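Local coordinates for protein cyclopropane mycolic acid synthase 1 (Mycobacterium tuberculosis, PDB 1KPH) that converts a double bond at the distal position of an alpha mycolic acid into a cyclopropane ring, using a methylene group taken from S-adenosyl-L-methionine, at residues M43-A48 with D237-A242; H167-L172 with E271-G276; F186-F191 with G276-N281; G248-L253 with E257-Y262. All coordinates share one frame; numbering follows the deposited sequence.

Three contacts reach the pocket that holds didecyl-dimethyl-ammonium, a lipid-like ligand: contact 1 through Trp239, contact 2 through Ile169 and contact 3 through Ile278. Contacts 2 and 3 are the closest pair, their centres about 6 Å apart; they share Gly276, and their strands 163-171 and 278-286 are neighbours in the central sheet. Contact 1 lies about 18 Å from contact 2, centre to centre, yet a salt bridge from Asp237 OD2 to Arg274 NH1, 2.9 Å long, ties them. Contact 4 sits farther out, its centre about 25 Å from those of contacts 2 and 3, but it shares helix 256-275 with contact 2. Cys269, the active-site residue by similarity, lies on that helix.

Contact 1 (M43-A48 with D237-A242); sequences MTLQEA and DLWSAA
Leu45 meets two side chains of helix 229-245, Trp239 with its CD2 methyl and Leu238 mainly with CB. The CD2 methyl approaches the pyrrole side of the Trp239 indole obliquely, 3.7 Å from CD1 and 3.8 Å from NE1. Nearer the backbone, Leu45 CB packs 3.9 Å from Leu238 CD1 as the two leucines run past each other in opposite directions. With CG anti to the backbone N (chi1 176°), Leu45 extends from the first turn of helix 45-57 to reach the indole. That turn is fixed by a capping box: Glu47 N donates to Thr44 OG1 at 3.1 Å, while Thr44 N donates to Glu47 OE1 at 3.0 Å, from above the carboxylate plane. Farther out, Tyr33 meets Trp239 edge-to-face, and Trp239 also touches the bound didecyl-dimethyl-ammonium. Leucine suits the joint because its branched, apolar side chain can touch an indole and a second leucine at once; attachment rests on dispersion and burial, while polar groups organise the helix start.

Contact 2 (H167-L172 with E271-G276); sequences HTITGL and EMFRIG. With CO3 (carbonate ion), chain E.
The didecyl-dimethyl-ammonium pocket and the site of a carbonate ion, probably picked up from the crystallisation liquor, meet at Ile169, on strand 163-171. Its CG2 methyl faces helix 256-275 and comes 4.1 Å from CZ of Phe273, whose ring it approaches obliquely. The other branch packs beside the anion, without a polar bond to it: CG1 lies beside the backbone N (chi1 -68°), and CD1 ends 3.3 Å from carbonate O2. A beta-branched residue suits this position, since its two arms cover two neighbours. His167, two residues earlier on the strand, donates from NE2 to carbonate O1 at 2.7 Å, with the oxygen at the edge of the imidazole, near its plane; the N-H...O angle of 144° is bent. Tyr232 OH and Cys35 N also hydrogen-bond to the carbonate. At the far end, Leu172 CD1 rests 4.1 Å from the carbonyl O of Gly276, the residue of positive phi (94°) in the Schellman motif that closes the helix. Phe273 stacks on Tyr232 and touches Ile278, while Thr168 and Thr170 pair by backbone bonds with strand 278-286, placing the contact between an inner strand of the sheet and helices 229-245 and 256-275.

Contact 3 (F186-F191 with G276-N281); sequences FTFARF and GYIDVN
Aromatic packing dominates where Phe188 of helix 186-199 meets Tyr277, just before strand 278-286. The rings form a T-shaped pair: Tyr277 turns its edge to one face of Phe188, the planes standing at 90° and the centroids 5.2 Å apart. Tyr277 CD1 leads, 3.5 Å from Phe188 CG. A CH-pi contact reinforces it, Tyr277 CB lying over the same ring 4.0 Å from the centroid. Chi1 of 179° carries the Phe188 ring out from the helix toward Tyr277, and chi2 (54°) sets the turn of its face. Aliphatic packing takes up the rim of that ring: Ile278 CG2 meets it at the edge, 3.9 Å from CZ. Ile278 also touches the bound didecyl-dimethyl-ammonium. Met272 of helix 256-275 touches Phe188, Tyr277 and Ile278 alike, adding a flexible side chain to the cluster. Polar bonding lies at the margins. Tyr277 OH is hydrogen-bonded to Pro183 O, so the phenol has a partner while its ring edge serves the aromatic pair; by contrast, Tyr277 O is buried with no partner in the model. The slightly positive hydrogens of the tyrosine edge facing the electron-rich face of Phe188 probably give this otherwise apolar junction a weak electrostatic component.

Contact 4 (G248-L253 with E257-Y262); sequences GQAIAL and EVYERY
Ala250 sets its methyl against the Tyr259 side chain, with CB 3.7 Å from CD1 of the ring, which it approaches obliquely, and 4.2 Å from Tyr259 CB. The Tyr259 CB bond already points at helix 247-253, and a trans chi1 (168°) extends the ring beside the alanine. Alanine suits this place for its small size: the backbones come close, the CA atoms of Ala250 and Tyr259 being 6.0 Å apart. One residue on, Ile251 makes a looser contact, its CG1 lying 4.4 Å from Tyr259 CB, so its longer aliphatic chain flanks the base of the tyrosine. The two segments belong to consecutive helices, 247-253 and 256-275, joined by a very short connection, and pack on each other through these side chains. Along helix 256-275, Arg261 and Glu257 are one turn apart and make a long salt bridge, NH1 to OE1 at 3.7 Å; the carboxylate oxygen sits over the guanidinium face, so charge attraction acts there without an N-H directed at it. Leu243 of helix 229-245 touches both Ala250 and Tyr259, adding a third helix to the apolar cluster, and Phe22 of helix 20-23 packs on Ala250 and Val258 and meets the ring of Tyr262 edge-to-face.

Contact 1 (M43-A48 with D237-A242)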
loop_
_atom_site.group_PDB
_atom_site.type_symbol
_atom_site.label_atom_id
_atom_site.label_comp_id
_atom_site.label_asym_id
_atom_site.label_seq_id
_atom_site.Cartn_x
_atom_site.Cartn_y
_atom_site.Cartn_z
ATOM N N MET A 43 7.124 -2.968 -19.971
ATOM C CA MET A 43 7.846 -2.704 -18.734
ATOM C C MET A 43 7.983 -3.960 -17.886
ATOM O O MET A 43 7.109 -4.827 -17.900
ATOM C CB MET A 43 7.135 -1.638 -17.892
ATOM C CG MET A 43 7.190 -0.231 -18.448
ATOM S SD MET A 43 6.700 0.980 -17.196
ATOM C CE MET A 43 8.117 2.075 -17.202
ATOM N N THR A 44 9.087 -4.058 -17.156
ATOM C CA THR A 44 9.299 -5.190 -16.264
ATOM C C THR A 44 8.545 -4.793 -15.003
ATOM O O THR A 44 8.140 -3.642 -14.865
ATOM C CB THR A 44 10.784 -5.380 -15.898
ATOM O OG1 THR A 44 11.255 -4.219 -15.205
ATOM C CG2 THR A 44 11.631 -5.605 -17.158
ATOM N N LEU A 45 8.357 -5.734 -14.088
ATOM C CA LEU A 45 7.648 -5.440 -12.850
ATOM C C LEU A 45 8.399 -4.359 -12.076
ATOM O O LEU A 45 7.792 -3.433 -11.538
ATOM C CB LEU A 45 7.524 -6.710 -11.999
ATOM C CG LEU A 45 6.894 -6.575 -10.607
ATOM C CD1 LEU A 45 5.485 -5.986 -10.717
ATOM C CD2 LEU A 45 6.855 -7.944 -9.938
ATOM N N GLN A 46 9.725 -4.478 -12.035
ATOM C CA GLN A 46 10.550 -3.514 -11.321
ATOM C C GLN A 46 10.385 -2.110 -11.897
ATOM O O GLN A 46 10.237 -1.151 -11.146
ATOM C CB GLN A 46 12.029 -3.929 -11.362
ATOM C CG GLN A 46 12.945 -3.033 -10.526
ATOM C CD GLN A 46 14.388 -3.530 -10.464
ATOM O OE1 GLN A 46 14.648 -4.681 -10.116
ATOM N NE2 GLN A 46 15.328 -2.655 -10.793
ATOM N N GLU A 47 10.405 -1.996 -13.224
ATOM C CA GLU A 47 10.255 -0.703 -13.886
ATOM C C GLU A 47 8.861 -0.139 -13.628
ATOM O O GLU A 47 8.703 1.065 -13.413
ATOM C CB GLU A 47 10.473 -0.841 -15.400
ATOM C CG GLU A 47 11.845 -1.371 -15.794
ATOM C CD GLU A 47 11.996 -1.563 -17.299
ATOM O OE1 GLU A 47 10.980 -1.840 -17.978
ATOM O OE2 GLU A 47 13.137 -1.457 -17.799
ATOM N N ALA A 48 7.856 -1.014 -13.652
ATOM C CA ALA A 48 6.473 -0.602 -13.424
ATOM C C ALA A 48 6.237 -0.169 -11.978
ATOM O O ALA A 48 5.389 0.684 -11.709
ATOM C CB ALA A 48 5.520 -1.733 -13.801
ATOM N N ASP A 237 -0.645 -11.094 -11.391
ATOM C CA ASP A 237 -0.311 -12.236 -12.238
ATOM C C ASP A 237 1.198 -12.468 -12.182
ATOM O O ASP A 237 1.651 -13.609 -12.095
ATOM C CB ASP A 237 -0.734 -12.006 -13.696
ATOM C CG ASP A 237 -2.241 -12.103 -13.901
ATOM O OD1 ASP A 237 -2.922 -12.761 -13.088
ATOM O OD2 ASP A 237 -2.740 -11.531 -14.896
ATOM N N LEU A 238 1.972 -11.383 -12.219
ATOM C CA LEU A 238 3.428 -11.489 -12.173
ATOM C C LEU A 238 3.908 -11.973 -10.813
ATOM O O LEU A 238 4.899 -12.700 -10.725
ATOM C CB LEU A 238 4.087 -10.143 -12.505
ATOM C CG LEU A 238 3.848 -9.578 -13.909
ATOM C CD1 LEU A 238 4.685 -8.327 -14.106
ATOM C CD2 LEU A 238 4.216 -10.610 -14.960
ATOM N N TRP A 239 3.221 -11.569 -9.745
ATOM C CA TRP A 239 3.616 -12.009 -8.409
ATOM C C TRP A 239 3.382 -13.508 -8.262
ATOM O O TRP A 239 4.239 -14.229 -7.749
ATOM C CB TRP A 239 2.827 -11.273 -7.314
ATOM C CG TRP A 239 3.270 -9.861 -7.054
ATOM C CD1 TRP A 239 4.456 -9.284 -7.434
ATOM C CD2 TRP A 239 2.545 -8.852 -6.341
ATOM N NE1 TRP A 239 4.505 -7.982 -7.002
ATOM C CE2 TRP A 239 3.348 -7.690 -6.329
ATOM C CE3 TRP A 239 1.293 -8.817 -5.710
ATOM C CZ2 TRP A 239 2.938 -6.499 -5.710
ATOM C CZ3 TRP A 239 0.885 -7.634 -5.094
ATOM C CH2 TRP A 239 1.710 -6.490 -5.101
ATOM N N SER A 240 2.223 -13.976 -8.718
ATOM C CA SER A 240 1.881 -15.391 -8.617
ATOM C C SER A 240 2.758 -16.281 -9.500
ATOM O O SER A 240 3.085 -17.411 -9.126
ATOM C CB SER A 240 0.404 -15.611 -8.966
ATOM O OG SER A 240 0.121 -15.212 -10.294
ATOM N N ALA A 241 3.139 -15.777 -10.669
ATOM C CA ALA A 241 3.980 -16.553 -11.569
ATOM C C ALA A 241 5.315 -16.852 -10.893
ATOM O O ALA A 241 5.825 -17.969 -10.976
ATOM C CB ALA A 241 4.204 -15.790 -12.871
ATOM N N ALA A 242 5.869 -15.853 -10.211
ATOM C CA ALA A 242 7.145 -16.003 -9.520
ATOM C C ALA A 242 7.034 -16.943 -8.317
ATOM O O ALA A 242 7.839 -17.865 -8.163
ATOM C CB ALA A 242 7.659 -14.631 -9.071
#

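Contact 2 (H167-L172 with E271-G276)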
loop_
_atom_site.group_PDB
_atom_site.type_symbol
_atom_site.label_atom_id
_atom_site.label_comp_id
_atom_site.label_asym_id
_atom_site.label_seq_id
_atom_site.Cartn_x
_atom_site.Cartn_y
_atom_site.Cartn_z
ATOM N N HIS A 167 -3.069 6.347 -1.798
ATOM C CA HIS A 167 -3.241 5.290 -2.779
ATOM C C HIS A 167 -3.805 4.082 -2.048
ATOM O O HIS A 167 -3.172 3.537 -1.141
ATOM C CB HIS A 167 -1.871 5.009 -3.423
ATOM C CG HIS A 167 -1.829 3.807 -4.314
ATOM N ND1 HIS A 167 -1.135 3.798 -5.506
ATOM C CD2 HIS A 167 -2.302 2.549 -4.145
ATOM C CE1 HIS A 167 -1.180 2.586 -6.030
ATOM N NE2 HIS A 167 -1.880 1.808 -5.224
ATOM N N THR A 168 -5.007 3.669 -2.438
ATOM C CA THR A 168 -5.652 2.547 -1.775
ATOM C C THR A 168 -6.602 1.767 -2.660
ATOM O O THR A 168 -7.184 2.300 -3.600
ATOM C CB THR A 168 -6.475 3.030 -0.554
ATOM O OG1 THR A 168 -7.140 1.917 0.059
ATOM C CG2 THR A 168 -7.529 4.044 -0.995
ATOM N N ILE A 169 -6.750 0.490 -2.343
ATOM C CA ILE A 169 -7.675 -0.372 -3.051
ATOM C C ILE A 169 -9.066 0.114 -2.614
ATOM O O ILE A 169 -9.226 0.624 -1.501
ATOM C CB ILE A 169 -7.463 -1.835 -2.609
ATOM C CG1 ILE A 169 -6.094 -2.316 -3.103
ATOM C CG2 ILE A 169 -8.589 -2.724 -3.122
ATOM C CD1 ILE A 169 -5.555 -3.520 -2.354
ATOM N N THR A 170 -10.057 -0.006 -3.488
ATOM C CA THR A 170 -11.416 0.407 -3.148
ATOM C C THR A 170 -12.374 -0.701 -3.553
ATOM O O THR A 170 -12.116 -1.432 -4.510
ATOM C CB THR A 170 -11.811 1.736 -3.843
ATOM O OG1 THR A 170 -11.658 1.616 -5.263
ATOM C CG2 THR A 170 -10.940 2.873 -3.333
ATOM N N GLY A 171 -13.469 -0.843 -2.816
ATOM C CA GLY A 171 -14.410 -1.902 -3.126
ATOM C C GLY A 171 -15.864 -1.491 -3.197
ATOM O O GLY A 171 -16.272 -0.473 -2.633
ATOM N N LEU A 172 -16.647 -2.292 -3.910
ATOM C CA LEU A 172 -18.071 -2.043 -4.068
ATOM C C LEU A 172 -18.816 -2.825 -2.994
ATOM O O LEU A 172 -18.315 -3.835 -2.489
ATOM C CB LEU A 172 -18.542 -2.508 -5.446
ATOM C CG LEU A 172 -17.821 -1.949 -6.675
ATOM C CD1 LEU A 172 -18.345 -2.643 -7.926
ATOM C CD2 LEU A 172 -18.028 -0.444 -6.759
ATOM N N GLU A 271 -8.103 -12.069 -10.424
ATOM C CA GLU A 271 -9.361 -12.201 -11.151
ATOM C C GLU A 271 -10.354 -11.146 -10.682
ATOM O O GLU A 271 -11.116 -10.599 -11.481
ATOM C CB GLU A 271 -9.954 -13.595 -10.949
ATOM C CG GLU A 271 -9.087 -14.711 -11.500
ATOM C CD GLU A 271 -8.837 -14.583 -12.997
ATOM O OE1 GLU A 271 -7.980 -15.329 -13.519
ATOM O OE2 GLU A 271 -9.497 -13.746 -13.650
ATOM N N MET A 272 -10.338 -10.860 -9.384
ATOM C CA MET A 272 -11.235 -9.864 -8.820
ATOM C C MET A 272 -11.018 -8.511 -9.494
ATOM O O MET A 272 -11.976 -7.779 -9.749
ATOM C CB MET A 272 -11.014 -9.747 -7.312
ATOM C CG MET A 272 -12.220 -10.151 -6.475
ATOM S SD MET A 272 -12.875 -11.785 -6.904
ATOM C CE MET A 272 -14.195 -11.348 -8.040
ATOM N N PHE A 273 -9.762 -8.177 -9.780
ATOM C CA PHE A 273 -9.468 -6.913 -10.442
ATOM C C PHE A 273 -9.809 -7.008 -11.920
ATOM O O PHE A 273 -10.288 -6.045 -12.516
ATOM C CB PHE A 273 -7.994 -6.525 -10.274
ATOM C CG PHE A 273 -7.691 -5.845 -8.962
ATOM C CD1 PHE A 273 -7.028 -6.520 -7.946
ATOM C CD2 PHE A 273 -8.091 -4.529 -8.742
ATOM C CE1 PHE A 273 -6.767 -5.897 -6.725
ATOM C CE2 PHE A 273 -7.837 -3.894 -7.526
ATOM C CZ PHE A 273 -7.174 -4.581 -6.516
ATOM N N ARG A 274 -9.570 -8.180 -12.505
ATOM C CA ARG A 274 -9.855 -8.400 -13.918
ATOM C C ARG A 274 -11.342 -8.200 -14.220
ATOM O O ARG A 274 -11.694 -7.543 -15.198
ATOM C CB ARG A 274 -9.426 -9.815 -14.337
ATOM C CG ARG A 274 -8.505 -9.857 -15.559
ATOM C CD ARG A 274 -8.333 -11.281 -16.094
ATOM N NE ARG A 274 -7.687 -12.173 -15.133
ATOM C CZ ARG A 274 -6.394 -12.134 -14.820
ATOM N NH1 ARG A 274 -5.593 -11.250 -15.397
ATOM N NH2 ARG A 274 -5.904 -12.975 -13.917
ATOM N N ILE A 275 -12.210 -8.748 -13.373
ATOM C CA ILE A 275 -13.654 -8.630 -13.571
ATOM C C ILE A 275 -14.236 -7.302 -13.079
ATOM O O ILE A 275 -15.364 -6.946 -13.424
ATOM C CB ILE A 275 -14.406 -9.804 -12.896
ATOM C CG1 ILE A 275 -15.894 -9.735 -13.245
ATOM C CG2 ILE A 275 -14.208 -9.761 -11.392
ATOM C CD1 ILE A 275 -16.686 -10.943 -12.797
ATOM N N GLY A 276 -13.476 -6.577 -12.263
ATOM C CA GLY A 276 -13.943 -5.288 -11.785
ATOM C C GLY A 276 -14.656 -5.184 -10.448
ATOM O O GLY A 276 -15.250 -4.143 -10.163
HETATM C C CO3 E . -2.464 -1.195 -3.306
HETATM O O1 CO3 E . -1.907 -0.834 -4.651
HETATM O O2 CO3 E . -2.463 -2.487 -2.895
HETATM O O3 CO3 E . -2.976 -0.222 -2.497
#

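Contact 3 (F186-F191 with G276-N281)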
loop_
_atom_site.group_PDB
_atom_site.type_symbol
_atom_site.label_atom_id
_atom_site.label_comp_id
_atom_site.label_asym_id
_atom_site.label_seq_id
_atom_site.Cartn_x
_atom_site.Cartn_y
_atom_site.Cartn_z
ATOM N N PHE A 186 -21.708 -14.061 -4.271
ATOM C CA PHE A 186 -21.490 -14.980 -3.159
ATOM C C PHE A 186 -20.033 -15.419 -3.171
ATOM O O PHE A 186 -19.369 -15.431 -2.134
ATOM C CB PHE A 186 -22.396 -16.210 -3.296
ATOM C CG PHE A 186 -23.850 -15.934 -3.032
ATOM C CD1 PHE A 186 -24.812 -16.891 -3.335
ATOM C CD2 PHE A 186 -24.259 -14.730 -2.465
ATOM C CE1 PHE A 186 -26.160 -16.656 -3.078
ATOM C CE2 PHE A 186 -25.607 -14.484 -2.203
ATOM C CZ PHE A 186 -26.559 -15.449 -2.511
ATOM N N THR A 187 -19.543 -15.779 -4.353
ATOM C CA THR A 187 -18.159 -16.206 -4.506
ATOM C C THR A 187 -17.243 -15.073 -4.064
ATOM O O THR A 187 -16.245 -15.297 -3.378
ATOM C CB THR A 187 -17.848 -16.567 -5.968
ATOM O OG1 THR A 187 -18.678 -17.662 -6.373
ATOM C CG2 THR A 187 -16.388 -16.960 -6.121
ATOM N N PHE A 188 -17.593 -13.854 -4.461
ATOM C CA PHE A 188 -16.812 -12.681 -4.091
ATOM C C PHE A 188 -16.788 -12.555 -2.568
ATOM O O PHE A 188 -15.721 -12.519 -1.956
ATOM C CB PHE A 188 -17.425 -11.422 -4.716
ATOM C CG PHE A 188 -16.699 -10.151 -4.365
ATOM C CD1 PHE A 188 -15.329 -10.031 -4.588
ATOM C CD2 PHE A 188 -17.388 -9.069 -3.823
ATOM C CE1 PHE A 188 -14.655 -8.849 -4.274
ATOM C CE2 PHE A 188 -16.724 -7.883 -3.507
ATOM C CZ PHE A 188 -15.353 -7.775 -3.734
ATOM N N ALA A 189 -17.973 -12.503 -1.965
ATOM C CA ALA A 189 -18.100 -12.382 -0.516
ATOM C C ALA A 189 -17.358 -13.506 0.198
ATOM O O ALA A 189 -16.725 -13.286 1.227
ATOM C CB ALA A 189 -19.571 -12.392 -0.119
ATOM N N ARG A 190 -17.442 -14.711 -0.353
ATOM C CA ARG A 190 -16.776 -15.871 0.228
ATOM C C ARG A 190 -15.256 -15.717 0.160
ATOM O O ARG A 190 -14.537 -16.182 1.047
ATOM C CB ARG A 190 -17.227 -17.137 -0.506
ATOM C CG ARG A 190 -16.521 -18.416 -0.101
ATOM C CD ARG A 190 -17.504 -19.589 -0.041
ATOM N NE ARG A 190 -18.499 -19.556 -1.114
ATOM C CZ ARG A 190 -18.222 -19.690 -2.408
ATOM N NH1 ARG A 190 -16.972 -19.873 -2.810
ATOM N NH2 ARG A 190 -19.201 -19.636 -3.303
ATOM N N PHE A 191 -14.776 -15.052 -0.889
ATOM C CA PHE A 191 -13.343 -14.828 -1.064
ATOM C C PHE A 191 -12.864 -13.720 -0.128
ATOM O O PHE A 191 -11.751 -13.780 0.391
ATOM C CB PHE A 191 -13.032 -14.445 -2.514
ATOM C CG PHE A 191 -11.559 -14.409 -2.830
ATOM C CD1 PHE A 191 -10.800 -15.577 -2.806
ATOM C CD2 PHE A 191 -10.931 -13.207 -3.158
ATOM C CE1 PHE A 191 -9.430 -15.551 -3.108
ATOM C CE2 PHE A 191 -9.563 -13.171 -3.460
ATOM C CZ PHE A 191 -8.814 -14.344 -3.436
ATOM N N GLY A 276 -13.476 -6.577 -12.263
ATOM C CA GLY A 276 -13.943 -5.288 -11.785
ATOM C C GLY A 276 -14.656 -5.184 -10.448
ATOM O O GLY A 276 -15.250 -4.143 -10.163
ATOM N N TYR A 277 -14.612 -6.224 -9.621
ATOM C CA TYR A 277 -15.280 -6.149 -8.323
ATOM C C TYR A 277 -14.508 -5.247 -7.372
ATOM O O TYR A 277 -15.066 -4.724 -6.412
ATOM C CB TYR A 277 -15.451 -7.537 -7.698
ATOM C CG TYR A 277 -16.475 -8.397 -8.403
ATOM C CD1 TYR A 277 -17.037 -9.511 -7.776
ATOM C CD2 TYR A 277 -16.871 -8.108 -9.708
ATOM C CE1 TYR A 277 -17.970 -10.313 -8.437
ATOM C CE2 TYR A 277 -17.795 -8.899 -10.374
ATOM C CZ TYR A 277 -18.341 -9.998 -9.738
ATOM O OH TYR A 277 -19.252 -10.774 -10.418
ATOM N N ILE A 278 -13.218 -5.075 -7.640
ATOM C CA ILE A 278 -12.387 -4.209 -6.815
ATOM C C ILE A 278 -11.577 -3.283 -7.707
ATOM O O ILE A 278 -11.316 -3.592 -8.870
ATOM C CB ILE A 278 -11.446 -5.019 -5.897
ATOM C CG1 ILE A 278 -10.670 -6.052 -6.712
ATOM C CG2 ILE A 278 -12.260 -5.691 -4.794
ATOM C CD1 ILE A 278 -9.802 -6.957 -5.860
ATOM N N ASP A 279 -11.189 -2.142 -7.151
ATOM C CA ASP A 279 -10.446 -1.126 -7.883
ATOM C C ASP A 279 -9.299 -0.652 -6.989
ATOM O O ASP A 279 -9.180 -1.080 -5.838
ATOM C CB ASP A 279 -11.403 0.039 -8.195
ATOM C CG ASP A 279 -10.880 0.987 -9.269
ATOM O OD1 ASP A 279 -9.728 0.844 -9.721
ATOM O OD2 ASP A 279 -11.647 1.895 -9.660
ATOM N N VAL A 280 -8.444 0.207 -7.527
ATOM C CA VAL A 280 -7.332 0.765 -6.764
ATOM C C VAL A 280 -7.173 2.187 -7.286
ATOM O O VAL A 280 -7.090 2.414 -8.495
ATOM C CB VAL A 280 -6.020 -0.057 -6.945
ATOM C CG1 VAL A 280 -5.616 -0.114 -8.405
ATOM C CG2 VAL A 280 -4.909 0.557 -6.101
ATOM N N ASN A 281 -7.156 3.151 -6.373
ATOM C CA ASN A 281 -7.079 4.548 -6.776
ATOM C C ASN A 281 -6.095 5.405 -6.002
ATOM O O ASN A 281 -5.833 5.167 -4.822
ATOM C CB ASN A 281 -8.465 5.192 -6.649
ATOM C CG ASN A 281 -9.467 4.629 -7.633
ATOM O OD1 ASN A 281 -9.552 5.082 -8.772
ATOM N ND2 ASN A 281 -10.223 3.626 -7.199
#

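Contact 4 (G248-L253 with E257-Y262)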
loop_
_atom_site.group_PDB
_atom_site.type_symbol
_atom_site.label_atom_id
_atom_site.label_comp_id
_atom_site.label_asym_id
_atom_site.label_seq_id
_atom_site.Cartn_x
_atom_site.Cartn_y
_atom_site.Cartn_z
ATOM N N GLY A 248 9.142 -24.678 -4.466
ATOM C CA GLY A 248 10.012 -25.485 -3.631
ATOM C C GLY A 248 10.662 -24.652 -2.549
ATOM O O GLY A 248 10.831 -25.097 -1.411
ATOM N N GLN A 249 11.022 -23.425 -2.903
ATOM C CA GLN A 249 11.657 -22.525 -1.956
ATOM C C GLN A 249 10.644 -22.037 -0.922
ATOM O O GLN A 249 10.975 -21.864 0.249
ATOM C CB GLN A 249 12.254 -21.331 -2.701
ATOM C CG GLN A 249 13.346 -20.612 -1.935
ATOM C CD GLN A 249 14.485 -21.541 -1.567
ATOM O OE1 GLN A 249 14.986 -22.288 -2.408
ATOM N NE2 GLN A 249 14.905 -21.494 -0.311
ATOM N N ALA A 250 9.408 -21.823 -1.363
ATOM C CA ALA A 250 8.340 -21.343 -0.488
ATOM C C ALA A 250 8.032 -22.310 0.657
ATOM O O ALA A 250 7.819 -21.893 1.800
ATOM C CB ALA A 250 7.077 -21.091 -1.310
ATOM N N ILE A 251 8.003 -23.600 0.346
ATOM C CA ILE A 251 7.715 -24.621 1.346
ATOM C C ILE A 251 8.848 -24.749 2.362
ATOM O O ILE A 251 8.606 -24.861 3.564
ATOM C CB ILE A 251 7.470 -25.982 0.675
ATOM C CG1 ILE A 251 6.248 -25.881 -0.243
ATOM C CG2 ILE A 251 7.264 -27.057 1.731
ATOM C CD1 ILE A 251 5.996 -27.111 -1.090
ATOM N N ALA A 252 10.085 -24.723 1.874
ATOM C CA ALA A 252 11.254 -24.833 2.738
ATOM C C ALA A 252 11.241 -23.757 3.823
ATOM O O ALA A 252 11.307 -24.064 5.014
ATOM C CB ALA A 252 12.525 -24.725 1.909
ATOM N N LEU A 253 11.147 -22.497 3.405
ATOM C CA LEU A 253 11.128 -21.377 4.342
ATOM C C LEU A 253 9.916 -21.401 5.263
ATOM O O LEU A 253 10.002 -20.987 6.419
ATOM C CB LEU A 253 11.161 -20.044 3.586
ATOM C CG LEU A 253 12.506 -19.591 3.009
ATOM C CD1 LEU A 253 13.498 -19.366 4.140
ATOM C CD2 LEU A 253 13.034 -20.630 2.038
ATOM N N GLU A 257 1.486 -25.342 3.237
ATOM C CA GLU A 257 0.191 -24.826 3.657
ATOM C C GLU A 257 0.186 -23.312 3.426
ATOM O O GLU A 257 -0.808 -22.746 2.965
ATOM C CB GLU A 257 -0.045 -25.141 5.136
ATOM C CG GLU A 257 -1.466 -24.882 5.614
ATOM C CD GLU A 257 -1.548 -23.784 6.659
ATOM O OE1 GLU A 257 -1.219 -22.622 6.334
ATOM O OE2 GLU A 257 -1.942 -24.083 7.806
ATOM N N VAL A 258 1.306 -22.666 3.747
ATOM C CA VAL A 258 1.444 -21.225 3.564
ATOM C C VAL A 258 1.512 -20.912 2.076
ATOM O O VAL A 258 0.927 -19.933 1.613
ATOM C CB VAL A 258 2.721 -20.687 4.245
ATOM C CG1 VAL A 258 2.946 -19.229 3.865
ATOM C CG2 VAL A 258 2.593 -20.815 5.754
ATOM N N TYR A 259 2.229 -21.748 1.331
ATOM C CA TYR A 259 2.362 -21.568 -0.111
ATOM C C TYR A 259 0.986 -21.596 -0.783
ATOM O O TYR A 259 0.614 -20.666 -1.503
ATOM C CB TYR A 259 3.240 -22.673 -0.707
ATOM C CG TYR A 259 3.186 -22.736 -2.215
ATOM C CD1 TYR A 259 3.861 -21.802 -3.001
ATOM C CD2 TYR A 259 2.416 -23.705 -2.859
ATOM C CE1 TYR A 259 3.767 -21.831 -4.391
ATOM C CE2 TYR A 259 2.314 -23.743 -4.236
ATOM C CZ TYR A 259 2.988 -22.803 -5.000
ATOM O OH TYR A 259 2.866 -22.836 -6.367
ATOM N N GLU A 260 0.244 -22.675 -0.542
ATOM C CA GLU A 260 -1.093 -22.850 -1.109
ATOM C C GLU A 260 -1.995 -21.666 -0.795
ATOM O O GLU A 260 -2.745 -21.197 -1.646
ATOM C CB GLU A 260 -1.744 -24.124 -0.562
ATOM C CG GLU A 260 -1.071 -25.416 -0.995
ATOM C CD GLU A 260 -1.019 -25.564 -2.500
ATOM O OE1 GLU A 260 -2.079 -25.440 -3.152
ATOM O OE2 GLU A 260 0.085 -25.805 -3.031
ATOM N N ARG A 261 -1.921 -21.195 0.441
ATOM C CA ARG A 261 -2.733 -20.070 0.871
ATOM C C ARG A 261 -2.380 -18.812 0.079
ATOM O O ARG A 261 -3.263 -18.105 -0.401
ATOM C CB ARG A 261 -2.532 -19.831 2.367
ATOM C CG ARG A 261 -3.450 -18.779 2.966
ATOM C CD ARG A 261 -3.420 -18.857 4.481
ATOM N NE ARG A 261 -2.068 -18.682 5.000
ATOM C CZ ARG A 261 -1.720 -18.883 6.267
ATOM N NH1 ARG A 261 -2.625 -19.273 7.153
ATOM N NH2 ARG A 261 -0.464 -18.691 6.648
ATOM N N TYR A 262 -1.089 -18.535 -0.064
ATOM C CA TYR A 262 -0.678 -17.350 -0.803
ATOM C C TYR A 262 -0.968 -17.415 -2.296
ATOM O O TYR A 262 -1.269 -16.395 -2.911
ATOM C CB TYR A 262 0.800 -17.040 -0.552
ATOM C CG TYR A 262 0.983 -16.157 0.660
ATOM C CD1 TYR A 262 0.754 -16.650 1.944
ATOM C CD2 TYR A 262 1.297 -14.804 0.520
ATOM C CE1 TYR A 262 0.826 -15.823 3.055
ATOM C CE2 TYR A 262 1.372 -13.964 1.631
ATOM C CZ TYR A 262 1.133 -14.485 2.895
ATOM O OH TYR A 262 1.199 -13.673 4.000
#